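Local coordinates for oxidoreductase, 2OG-Fe oxygenase family protein, putative, expressed (PDB 5XOI), which probably acts as an AlkB-family dioxygenase that uses iron(II) and 2-oxoglutarate, the catalytic domain being crystallised here with manganese at the metal site, at residues A[53-58]-A[134-139]; A[162-167]-A[199-204]. One frame throughout, in Å; residues are numbered along the deposited sequence.

Contact 1: A[53-58]-A[134-139]. With MN (manganese (II) ion), chain C.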
loop_
_atom_site.group_PDB
_atom_site.type_symbol
_atom_site.label_atom_id
_atom_site.label_comp_id
_atom_site.label_asym_id
_atom_site.label_seq_id
_atom_site.Cartn_x
_atom_site.Cartn_y
_atom_site.Cartn_z
ATOM N N LEU A 53 -0.304 -15.505 4.187
ATOM C CA LEU A 53 -0.527 -16.677 3.354
ATOM C C LEU A 53 -0.313 -16.268 1.905
ATOM O O LEU A 53 -0.827 -15.233 1.482
ATOM C CB LEU A 53 -1.957 -17.206 3.529
ATOM C CG LEU A 53 -2.137 -18.587 4.142
ATOM C CD1 LEU A 53 -3.628 -18.895 4.215
ATOM C CD2 LEU A 53 -1.395 -19.631 3.319
ATOM N N SER A 54 0.455 -17.065 1.156
ATOM C CA SER A 54 0.581 -16.901 -0.297
ATOM C C SER A 54 1.008 -15.483 -0.668
ATOM O O SER A 54 0.475 -14.859 -1.591
ATOM C CB SER A 54 -0.721 -17.292 -0.995
ATOM O OG SER A 54 -0.977 -18.672 -0.719
ATOM N N LEU A 55 2.014 -14.991 0.050
ATOM C CA LEU A 55 2.488 -13.624 -0.083
ATOM C C LEU A 55 3.979 -13.626 -0.390
ATOM O O LEU A 55 4.760 -14.305 0.289
ATOM C CB LEU A 55 2.207 -12.825 1.205
ATOM C CG LEU A 55 2.864 -11.441 1.300
ATOM C CD1 LEU A 55 2.194 -10.468 0.340
ATOM C CD2 LEU A 55 2.802 -10.903 2.736
ATOM N N GLN A 56 4.369 -12.867 -1.409
ATOM C CA GLN A 56 5.764 -12.527 -1.653
ATOM C C GLN A 56 5.914 -11.013 -1.611
ATOM O O GLN A 56 4.953 -10.276 -1.832
ATOM C CB GLN A 56 6.252 -13.054 -3.007
ATOM C CG GLN A 56 6.119 -14.568 -3.189
ATOM C CD GLN A 56 6.307 -14.970 -4.638
ATOM O OE1 GLN A 56 5.342 -15.260 -5.348
ATOM N NE2 GLN A 56 7.552 -14.966 -5.092
ATOM N N MET A 57 7.137 -10.548 -1.352
ATOM C CA MET A 57 7.368 -9.118 -1.209
ATOM C C MET A 57 8.742 -8.745 -1.744
ATOM O O MET A 57 9.646 -9.576 -1.860
ATOM C CB MET A 57 7.244 -8.670 0.262
ATOM C CG MET A 57 8.279 -9.323 1.193
ATOM S SD MET A 57 8.115 -8.699 2.880
ATOM C CE MET A 57 8.865 -7.084 2.691
ATOM N N MET A 58 8.878 -7.464 -2.066
ATOM C CA MET A 58 10.167 -6.862 -2.343
ATOM C C MET A 58 10.040 -5.387 -2.018
ATOM O O MET A 58 8.946 -4.817 -2.083
ATOM C CB MET A 58 10.628 -7.074 -3.794
ATOM C CG MET A 58 9.824 -6.336 -4.852
ATOM S SD MET A 58 10.705 -6.175 -6.450
ATOM C CE MET A 58 12.031 -5.066 -6.017
ATOM N N GLY A 134 -4.139 -15.524 -1.090
ATOM C CA GLY A 134 -3.341 -14.658 -0.240
ATOM C C GLY A 134 -4.131 -14.048 0.902
ATOM O O GLY A 134 -5.347 -13.846 0.823
ATOM N N LYS A 135 -3.405 -13.733 1.980
ATOM C CA LYS A 135 -3.940 -13.067 3.166
ATOM C C LYS A 135 -2.781 -12.386 3.878
ATOM O O LYS A 135 -1.625 -12.796 3.741
ATOM C CB LYS A 135 -4.601 -14.048 4.145
ATOM C CG LYS A 135 -5.892 -14.693 3.700
ATOM C CD LYS A 135 -6.512 -15.415 4.887
ATOM C CE LYS A 135 -7.738 -16.218 4.504
ATOM N NZ LYS A 135 -8.338 -16.802 5.740
ATOM N N LEU A 136 -3.111 -11.358 4.656
ATOM C CA LEU A 136 -2.142 -10.665 5.512
ATOM C C LEU A 136 -2.897 -10.239 6.760
ATOM O O LEU A 136 -3.888 -9.512 6.649
ATOM C CB LEU A 136 -1.522 -9.453 4.809
ATOM C CG LEU A 136 -0.553 -8.597 5.634
ATOM C CD1 LEU A 136 0.677 -9.419 6.081
ATOM C CD2 LEU A 136 -0.128 -7.307 4.904
ATOM N N GLY A 137 -2.432 -10.678 7.935
ATOM C CA GLY A 137 -3.173 -10.461 9.168
ATOM C C GLY A 137 -3.135 -9.022 9.659
ATOM O O GLY A 137 -2.351 -8.192 9.211
ATOM N N LEU A 138 -4.028 -8.718 10.609
ATOM C CA LEU A 138 -4.089 -7.365 11.168
ATOM C C LEU A 138 -2.757 -6.955 11.794
ATOM O O LEU A 138 -2.152 -7.706 12.559
ATOM C CB LEU A 138 -5.202 -7.269 12.221
ATOM C CG LEU A 138 -6.623 -7.437 11.689
ATOM C CD1 LEU A 138 -7.605 -7.314 12.837
ATOM C CD2 LEU A 138 -6.914 -6.374 10.623
ATOM N N HIS A 139 -2.324 -5.729 11.494
ATOM C CA HIS A 139 -1.085 -5.185 12.031
ATOM C C HIS A 139 -1.127 -3.667 11.900
ATOM O O HIS A 139 -1.900 -3.109 11.115
ATOM C CB HIS A 139 0.134 -5.711 11.272
ATOM C CG HIS A 139 0.150 -5.251 9.852
ATOM N ND1 HIS A 139 -0.607 -5.858 8.870
ATOM C CD2 HIS A 139 0.752 -4.192 9.267
ATOM C CE1 HIS A 139 -0.436 -5.211 7.730
ATOM N NE2 HIS A 139 0.377 -4.196 7.944
HETATM MN MN MN C . 0.555 -2.411 6.625
HETATM O O HOH W 1 0.608 -0.755 4.993
#

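Contact 2: A[162-167]-A[199-204]. With MN (manganese (II) ion), chain C.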
loop_
_atom_site.group_PDB
_atom_site.type_symbol
_atom_site.label_atom_id
_atom_site.label_comp_id
_atom_site.label_asym_id
_atom_site.label_seq_id
_atom_site.Cartn_x
_atom_site.Cartn_y
_atom_site.Cartn_z
ATOM N N ASP A 162 -6.482 -8.443 -8.932
ATOM C CA ASP A 162 -7.671 -8.897 -8.218
ATOM C C ASP A 162 -7.987 -8.001 -7.020
ATOM O O ASP A 162 -7.095 -7.431 -6.384
ATOM C CB ASP A 162 -7.475 -10.330 -7.732
ATOM C CG ASP A 162 -7.496 -11.338 -8.863
ATOM O OD1 ASP A 162 -8.183 -11.090 -9.888
ATOM O OD2 ASP A 162 -6.831 -12.389 -8.716
ATOM N N THR A 163 -9.272 -7.916 -6.699
ATOM C CA THR A 163 -9.737 -7.118 -5.570
ATOM C C THR A 163 -9.327 -7.755 -4.247
ATOM O O THR A 163 -9.375 -8.982 -4.093
ATOM C CB THR A 163 -11.255 -6.994 -5.643
ATOM O OG1 THR A 163 -11.611 -6.322 -6.860
ATOM C CG2 THR A 163 -11.817 -6.240 -4.421
ATOM N N ALA A 164 -8.916 -6.918 -3.291
ATOM C CA ALA A 164 -8.663 -7.362 -1.923
ATOM C C ALA A 164 -9.809 -6.933 -1.022
ATOM O O ALA A 164 -10.333 -5.831 -1.168
ATOM C CB ALA A 164 -7.366 -6.768 -1.377
ATOM N N GLU A 165 -10.195 -7.810 -0.095
ATOM C CA GLU A 165 -11.035 -7.434 1.035
ATOM C C GLU A 165 -10.096 -6.919 2.126
ATOM O O GLU A 165 -9.282 -7.681 2.655
ATOM C CB GLU A 165 -11.876 -8.627 1.498
ATOM C CG GLU A 165 -12.870 -9.084 0.425
ATOM C CD GLU A 165 -13.770 -10.239 0.854
ATOM O OE1 GLU A 165 -14.040 -10.390 2.067
ATOM O OE2 GLU A 165 -14.230 -10.987 -0.038
ATOM N N PHE A 166 -10.175 -5.619 2.424
ATOM C CA PHE A 166 -9.217 -4.924 3.285
ATOM C C PHE A 166 -9.889 -4.625 4.618
ATOM O O PHE A 166 -10.966 -4.021 4.651
ATOM C CB PHE A 166 -8.732 -3.638 2.600
ATOM C CG PHE A 166 -7.691 -2.861 3.372
ATOM C CD1 PHE A 166 -6.344 -3.209 3.303
ATOM C CD2 PHE A 166 -8.051 -1.745 4.125
ATOM C CE1 PHE A 166 -5.383 -2.483 3.984
ATOM C CE2 PHE A 166 -7.078 -1.008 4.811
ATOM C CZ PHE A 166 -5.749 -1.382 4.740
ATOM N N LEU A 167 -9.270 -5.070 5.714
ATOM C CA LEU A 167 -9.806 -4.850 7.050
ATOM C C LEU A 167 -9.087 -3.676 7.695
ATOM O O LEU A 167 -7.878 -3.501 7.501
ATOM C CB LEU A 167 -9.629 -6.093 7.930
ATOM C CG LEU A 167 -10.664 -7.223 7.905
ATOM C CD1 LEU A 167 -11.268 -7.462 6.541
ATOM C CD2 LEU A 167 -10.034 -8.496 8.445
ATOM N N HIS A 199 -4.676 -3.069 10.323
ATOM C CA HIS A 199 -5.215 -3.294 8.983
ATOM C C HIS A 199 -4.619 -4.570 8.407
ATOM O O HIS A 199 -3.616 -5.099 8.898
ATOM C CB HIS A 199 -4.941 -2.104 8.051
ATOM C CG HIS A 199 -3.489 -1.784 7.918
ATOM N ND1 HIS A 199 -2.806 -1.045 8.862
ATOM C CD2 HIS A 199 -2.575 -2.158 6.994
ATOM C CE1 HIS A 199 -1.537 -0.959 8.509
ATOM N NE2 HIS A 199 -1.370 -1.633 7.384
ATOM N N GLY A 200 -5.270 -5.077 7.368
ATOM C CA GLY A 200 -4.774 -6.289 6.737
ATOM C C GLY A 200 -5.653 -6.678 5.568
ATOM O O GLY A 200 -6.586 -5.960 5.191
ATOM N N VAL A 201 -5.346 -7.843 5.001
ATOM C CA VAL A 201 -6.039 -8.332 3.812
ATOM C C VAL A 201 -6.635 -9.685 4.184
ATOM O O VAL A 201 -5.897 -10.644 4.449
ATOM C CB VAL A 201 -5.112 -8.436 2.590
ATOM C CG1 VAL A 201 -5.841 -9.137 1.440
ATOM C CG2 VAL A 201 -4.675 -7.045 2.123
ATOM N N SER A 202 -7.967 -9.756 4.252
ATOM C CA SER A 202 -8.605 -10.998 4.677
ATOM C C SER A 202 -8.833 -11.975 3.536
ATOM O O SER A 202 -8.988 -13.182 3.785
ATOM C CB SER A 202 -9.933 -10.690 5.362
ATOM O OG SER A 202 -10.769 -9.941 4.495
ATOM N N ARG A 203 -8.845 -11.491 2.296
ATOM C CA ARG A 203 -9.223 -12.317 1.158
ATOM C C ARG A 203 -8.861 -11.590 -0.128
ATOM O O ARG A 203 -8.967 -10.362 -0.201
ATOM C CB ARG A 203 -10.728 -12.597 1.194
ATOM C CG ARG A 203 -11.186 -13.834 0.480
ATOM C CD ARG A 203 -12.705 -13.923 0.629
ATOM N NE ARG A 203 -13.243 -15.228 0.252
ATOM C CZ ARG A 203 -13.188 -15.727 -0.974
ATOM N NH1 ARG A 203 -12.605 -15.035 -1.937
ATOM N NH2 ARG A 203 -13.718 -16.913 -1.240
ATOM N N ILE A 204 -8.433 -12.354 -1.126
ATOM C CA ILE A 204 -8.329 -11.882 -2.500
ATOM C C ILE A 204 -9.521 -12.462 -3.253
ATOM O O ILE A 204 -9.774 -13.670 -3.178
ATOM C CB ILE A 204 -7.002 -12.306 -3.153
ATOM C CG1 ILE A 204 -5.778 -11.903 -2.303
ATOM C CG2 ILE A 204 -6.912 -11.764 -4.583
ATOM C CD1 ILE A 204 -5.598 -10.397 -2.104
HETATM MN MN MN C . 0.555 -2.411 6.625
HETATM O O HOH W 1 0.608 -0.755 4.993
#

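Contact 1: A[53-58]-A[134-139]
Leu53 and Lys135 face each other as a hydrogen-bonded antiparallel pair, the single bridge between 53-58 and 134-139. Leu53 N gives its hydrogen to Lys135 O at 3.0 Å, and Lys135 N returns one to Leu53 O, also at 3.0 Å. Leu53 O receives a further, weaker contact from the CA-H of Gly134, with CA 3.1 Å away.

The apolar contacts are few. On the face that carries Leu53 and Lys135 their two CB atoms lie 4.2 Å apart; the lysine then runs on as an extended chain, carrying its amine away from 53-58. Beyond the corner at Leu53 and Ser54, two buried leucines touch through their methyls, Leu55 CD2 to Leu136 CD1 at 4.2 Å. Ser54 lays its CB against Gly134 CA, while its OG is hydrogen-bonded to Ser133.

At the far end of 134-139 a side-chain hydrogen bond and metal coordination take over. His139 ND1 donates an almost straight bond (178°) to Gly137 O at 2.9 Å, and that oxygen lies in the plane of the ring. This bond and the metal together hold the ring's rotation, with NE2 binding manganese at 2.2 Å.

Ser54 and Gln56 also bond through their backbones to strand 124-131: after pairing at Leu53 with the small sheet, the chain turns and enters the larger one as strand 55-59. His139 belongs, with Asp141 and His199, to the His-X-Asp...His metal triad carried by the double-stranded beta-helix (jelly-roll) core of 2OG-iron oxygenases.

Contact 2: A[162-167]-A[199-204]
Phe166 lies against His199 and Gly200 where strands 163-167 and 199-204 pair antiparallel in the four-stranded sheet of the double-stranded beta-helix. Its CB starts 4.1 Å from Gly200 O. With CG anti to the backbone N (chi1 -178°), the ring is carried along the neighbouring strand: CD1 comes within 3.3 Å of that same carbonyl oxygen, and Val201 CG2 sits at the ring edge, near its plane. At the tip, CZ reaches His199 CB at 3.5 Å and also touches CG and CD2 of the imidazole. The two rings meet rim to rim, their planes 28° apart, without either covering the other's face.

Leu167 and Gly200 exchange a pair of backbone bonds, N to O in both directions, and Glu165 N donates to Arg203 O at 2.8 Å. Between these, Ser202 is the extra residue of a beta bulge opposite Glu165. Its N makes the main bond to Glu165 O, nearly head-on to the carbonyl, and its OG adds a longer one from well above the carbonyl plane.

On the face carrying Phe166, Ala164 CB rests against both Val201 CG1 and Ile204 CD1, and Arg223, which binds 2-oxoglutarate in this protein, touches all three residues. The other face is more polar. Glu165 and Arg203 run side by side in the same direction, but no N-H of the Arg203 guanidinium points at Glu165 OE2, which rests against the aliphatic CD of Arg203 and is salt-bridged to Lys205.

His199 carries the metal at the start of 199-204. Its ND1 is hydrogen-bonded to Ile197 O, which helps fix the ring's rotation, and its NE2 binds manganese at 2.2 Å.

Both segments of contact 1 precede those of contact 2; their centres are about 10 Å apart. Strands 134-139 and 198-205 are neighbours in the four-stranded sheet, so 134-139 serves as both a partner in contact 1 and the edge strand beside contact 2. Probable backbone hydrogen bonds tie them directly, Leu136 O to Val201 N at 2.8 Å and His139 O to His199 N at 2.9 Å. The second helps bring the two histidines together, their rings turned about 60° to each other, and with Asp141 they share one manganese, the site predicted to hold catalytic iron. Residues 53-58 link that sheet to the larger seven-stranded one.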